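Local coordinates for profilin-1A (Acanthamoeba castellanii, PDB 1ACF), which binds monomeric actin, preventing its polymerization at high concentrations and enhancing it at low ones, and also binds the phosphoinositide PIP2, at residues 43-48 with 75-80. Numbering follows the deposited sequence.
Sequences TTLAGA and RSIYGK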
ATOM      1  N   THR A  43       6.256   0.729  10.085  1.00 17.40           N
ATOM      2  CA  THR A  43       7.320  -0.224  10.460  1.00 18.02           C
ATOM      3  C   THR A  43       6.753  -1.655  10.521  1.00 15.52           C
ATOM      4  O   THR A  43       7.454  -2.657  10.162  1.00  9.29           O
ATOM      5  CB  THR A  43       8.328   0.111  11.603  1.00 20.01           C
ATOM      6  OG1 THR A  43       7.807  -0.214  12.914  1.00 26.50           O
ATOM      7  CG2 THR A  43       8.912   1.538  11.632  1.00 24.48           C
ATOM      8  N   THR A  44       5.483  -1.741  10.903  1.00 12.27           N
ATOM      9  CA  THR A  44       4.860  -3.075  10.914  1.00 14.91           C
ATOM     10  C   THR A  44       4.732  -3.657   9.498  1.00 15.33           C
ATOM     11  O   THR A  44       4.998  -4.862   9.306  1.00 16.81           O
ATOM     12  CB  THR A  44       3.508  -3.073  11.728  1.00 10.93           C
ATOM     13  OG1 THR A  44       3.953  -2.785  13.098  1.00 14.32           O
ATOM     14  CG2 THR A  44       2.719  -4.365  11.720  1.00 11.86           C
ATOM     15  N   LEU A  45       4.338  -2.882   8.531  1.00 15.40           N
ATOM     16  CA  LEU A  45       4.111  -3.280   7.152  1.00 15.63           C
ATOM     17  C   LEU A  45       5.428  -3.840   6.588  1.00 16.36           C
ATOM     18  O   LEU A  45       5.415  -5.000   6.187  1.00 16.40           O
ATOM     19  CB  LEU A  45       3.705  -2.068   6.281  1.00 14.32           C
ATOM     20  CG  LEU A  45       3.165  -2.384   4.897  1.00 10.53           C
ATOM     21  CD1 LEU A  45       2.258  -3.591   4.905  1.00  8.49           C
ATOM     22  CD2 LEU A  45       2.423  -1.139   4.408  1.00 13.97           C
ATOM     23  N   ALA A  46       6.387  -2.917   6.678  1.00 16.59           N
ATOM     24  CA  ALA A  46       7.756  -3.243   6.153  1.00 15.95           C
ATOM     25  C   ALA A  46       8.183  -4.605   6.673  1.00 14.52           C
ATOM     26  O   ALA A  46       8.468  -5.562   5.921  1.00 16.28           O
ATOM     27  CB  ALA A  46       8.645  -2.060   6.474  1.00 15.44           C
ATOM     28  N   GLY A  47       8.158  -4.735   7.987  1.00 12.33           N
ATOM     29  CA  GLY A  47       8.516  -5.907   8.741  1.00 11.01           C
ATOM     30  C   GLY A  47       7.873  -7.176   8.203  1.00 10.57           C
ATOM     31  O   GLY A  47       8.512  -8.244   8.074  1.00  9.35           O
ATOM     32  N   ALA A  48       6.602  -7.048   7.899  1.00 11.35           N
ATOM     33  CA  ALA A  48       5.809  -8.189   7.393  1.00 11.26           C
ATOM     34  C   ALA A  48       6.290  -8.605   6.002  1.00 10.83           C
ATOM     35  O   ALA A  48       6.065  -9.771   5.607  1.00  8.05           O
ATOM     36  CB  ALA A  48       4.327  -7.860   7.471  1.00  6.23           C
ATOM     37  N   ARG A  75       6.619  -9.649  -2.094  1.00 10.26           N
ATOM     38  CA  ARG A  75       6.341  -8.460  -2.925  1.00 14.04           C
ATOM     39  C   ARG A  75       5.000  -7.806  -2.626  1.00 10.93           C
ATOM     40  O   ARG A  75       4.909  -6.574  -2.654  1.00  9.96           O
ATOM     41  CB  ARG A  75       6.500  -8.764  -4.427  1.00 14.69           C
ATOM     42  CG  ARG A  75       6.182  -7.531  -5.339  1.00 12.29           C
ATOM     43  CD  ARG A  75       5.535  -8.014  -6.556  1.00  7.87           C
ATOM     44  NE  ARG A  75       5.129  -7.138  -7.538  1.00 14.51           N
ATOM     45  CZ  ARG A  75       5.582  -6.442  -8.560  1.00 18.37           C
ATOM     46  NH1 ARG A  75       6.847  -6.427  -8.960  1.00 15.14           N
ATOM     47  NH2 ARG A  75       4.715  -5.724  -9.314  1.00 16.85           N
ATOM     48  N   SER A  76       3.981  -8.578  -2.302  1.00 10.58           N
ATOM     49  CA  SER A  76       2.623  -8.081  -2.110  1.00  8.13           C
ATOM     50  C   SER A  76       1.865  -8.508  -0.892  1.00  9.47           C
ATOM     51  O   SER A  76       1.686  -9.734  -0.789  1.00  9.58           O
ATOM     52  CB  SER A  76       1.805  -8.718  -3.282  1.00  4.35           C
ATOM     53  OG  SER A  76       2.209  -8.054  -4.475  1.00  5.74           O
ATOM     54  N   ILE A  77       1.340  -7.530  -0.169  1.00 10.14           N
ATOM     55  CA  ILE A  77       0.448  -7.741   0.964  1.00 11.84           C
ATOM     56  C   ILE A  77      -0.913  -7.041   0.667  1.00 12.17           C
ATOM     57  O   ILE A  77      -1.021  -5.805   0.517  1.00 10.74           O
ATOM     58  CB  ILE A  77       0.987  -7.265   2.340  1.00 13.35           C
ATOM     59  CG1 ILE A  77       2.136  -8.202   2.832  1.00 10.90           C
ATOM     60  CG2 ILE A  77      -0.195  -7.252   3.427  1.00 11.75           C
ATOM     61  CD1 ILE A  77       2.999  -7.488   3.943  1.00 10.23           C
ATOM     62  N   TYR A  78      -1.940  -7.854   0.634  1.00 12.18           N
ATOM     63  CA  TYR A  78      -3.311  -7.382   0.389  1.00 10.76           C
ATOM     64  C   TYR A  78      -4.164  -7.512   1.691  1.00 12.02           C
ATOM     65  O   TYR A  78      -4.167  -8.522   2.410  1.00  9.22           O
ATOM     66  CB  TYR A  78      -3.936  -8.115  -0.782  1.00  8.98           C
ATOM     67  CG  TYR A  78      -3.365  -7.851  -2.165  1.00 11.07           C
ATOM     68  CD1 TYR A  78      -2.223  -7.094  -2.427  1.00 10.96           C
ATOM     69  CD2 TYR A  78      -3.945  -8.544  -3.234  1.00 10.10           C
ATOM     70  CE1 TYR A  78      -1.701  -6.991  -3.716  1.00 11.36           C
ATOM     71  CE2 TYR A  78      -3.449  -8.465  -4.518  1.00 13.41           C
ATOM     72  CZ  TYR A  78      -2.328  -7.662  -4.757  1.00 10.94           C
ATOM     73  OH  TYR A  78      -1.918  -7.602  -6.063  1.00 11.70           O
ATOM     74  N   GLY A  79      -4.892  -6.420   1.916  1.00 10.70           N
ATOM     75  CA  GLY A  79      -5.807  -6.251   3.054  1.00 13.91           C
ATOM     76  C   GLY A  79      -7.244  -6.046   2.548  1.00 11.18           C
ATOM     77  O   GLY A  79      -7.450  -5.453   1.453  1.00  9.78           O
ATOM     78  N   LYS A  80      -8.144  -6.553   3.362  1.00  9.75           N
ATOM     79  CA  LYS A  80      -9.583  -6.451   3.012  1.00 13.10           C
ATOM     80  C   LYS A  80     -10.327  -6.132   4.309  1.00 14.56           C
ATOM     81  O   LYS A  80     -10.006  -6.684   5.366  1.00 15.79           O
ATOM     82  CB  LYS A  80     -10.203  -7.684   2.387  1.00 13.04           C
ATOM     83  CG  LYS A  80     -11.609  -7.474   1.825  1.00 22.28           C
ATOM     84  CD  LYS A  80     -12.375  -8.800   1.622  1.00 26.17           C
ATOM     85  CE  LYS A  80     -12.702  -9.455   2.957  1.00 27.57           C
ATOM     86  NZ  LYS A  80     -12.935 -10.919   2.780  1.00 30.85           N
TER
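Ile77 reaches from its strand to helix 39-50 with one methyl group, CD1, which meets both Ala48 and Leu45. The closer approach is to the alanine: Ile77 CD1 lies 3.8 Å from Ala48 CB, and the same methyl also comes 4.0 Å from Ala48 C, so it rests against the helix backbone as well as the side chain. From the neighbouring turn, Leu45 offers a single branch, its CD1 standing 4.1 Å from Ile77 CD1, while CD2 lies farther off. Seen from Ile77 CD1, the directions to the two helix methyls are roughly at right angles, so the isoleucine tip touches two separate parts of the helix surface.

The torsions explain this reach. In Ile77, CG1 lies beside the backbone N (chi1 -71°), anti to the carbonyl carbon, and CD1 continues the chain in a nearly extended form (chi2 161°), carrying the tip well clear of the strand; CG2, on the other branch, stays farther from Ala48. Leu45 sends CG anti to its backbone N (chi1 -168°), which carries CG toward the strand, and its second torsion turns CD1, and not CD2, to Ile77. Leu45 and Ile77 run alongside one another with their chains pointing opposite ways, meeting through one methyl each. All three residues are buried, and the contact between them is purely apolar.

Around the contact, Leu45 also touches Thr88 of strand 84-90, Ala48 meets Ile55 of helix 53-58, and Ile77 touches Ala72 of strand 65-72. Ser76 and Tyr78, flanking Ile77, instead hydrogen-bond Glu114 of helix 106-121. This alternation of strand side chains between two helical layers belongs to the profilin fold, a central antiparallel sheet with helices packed on both faces.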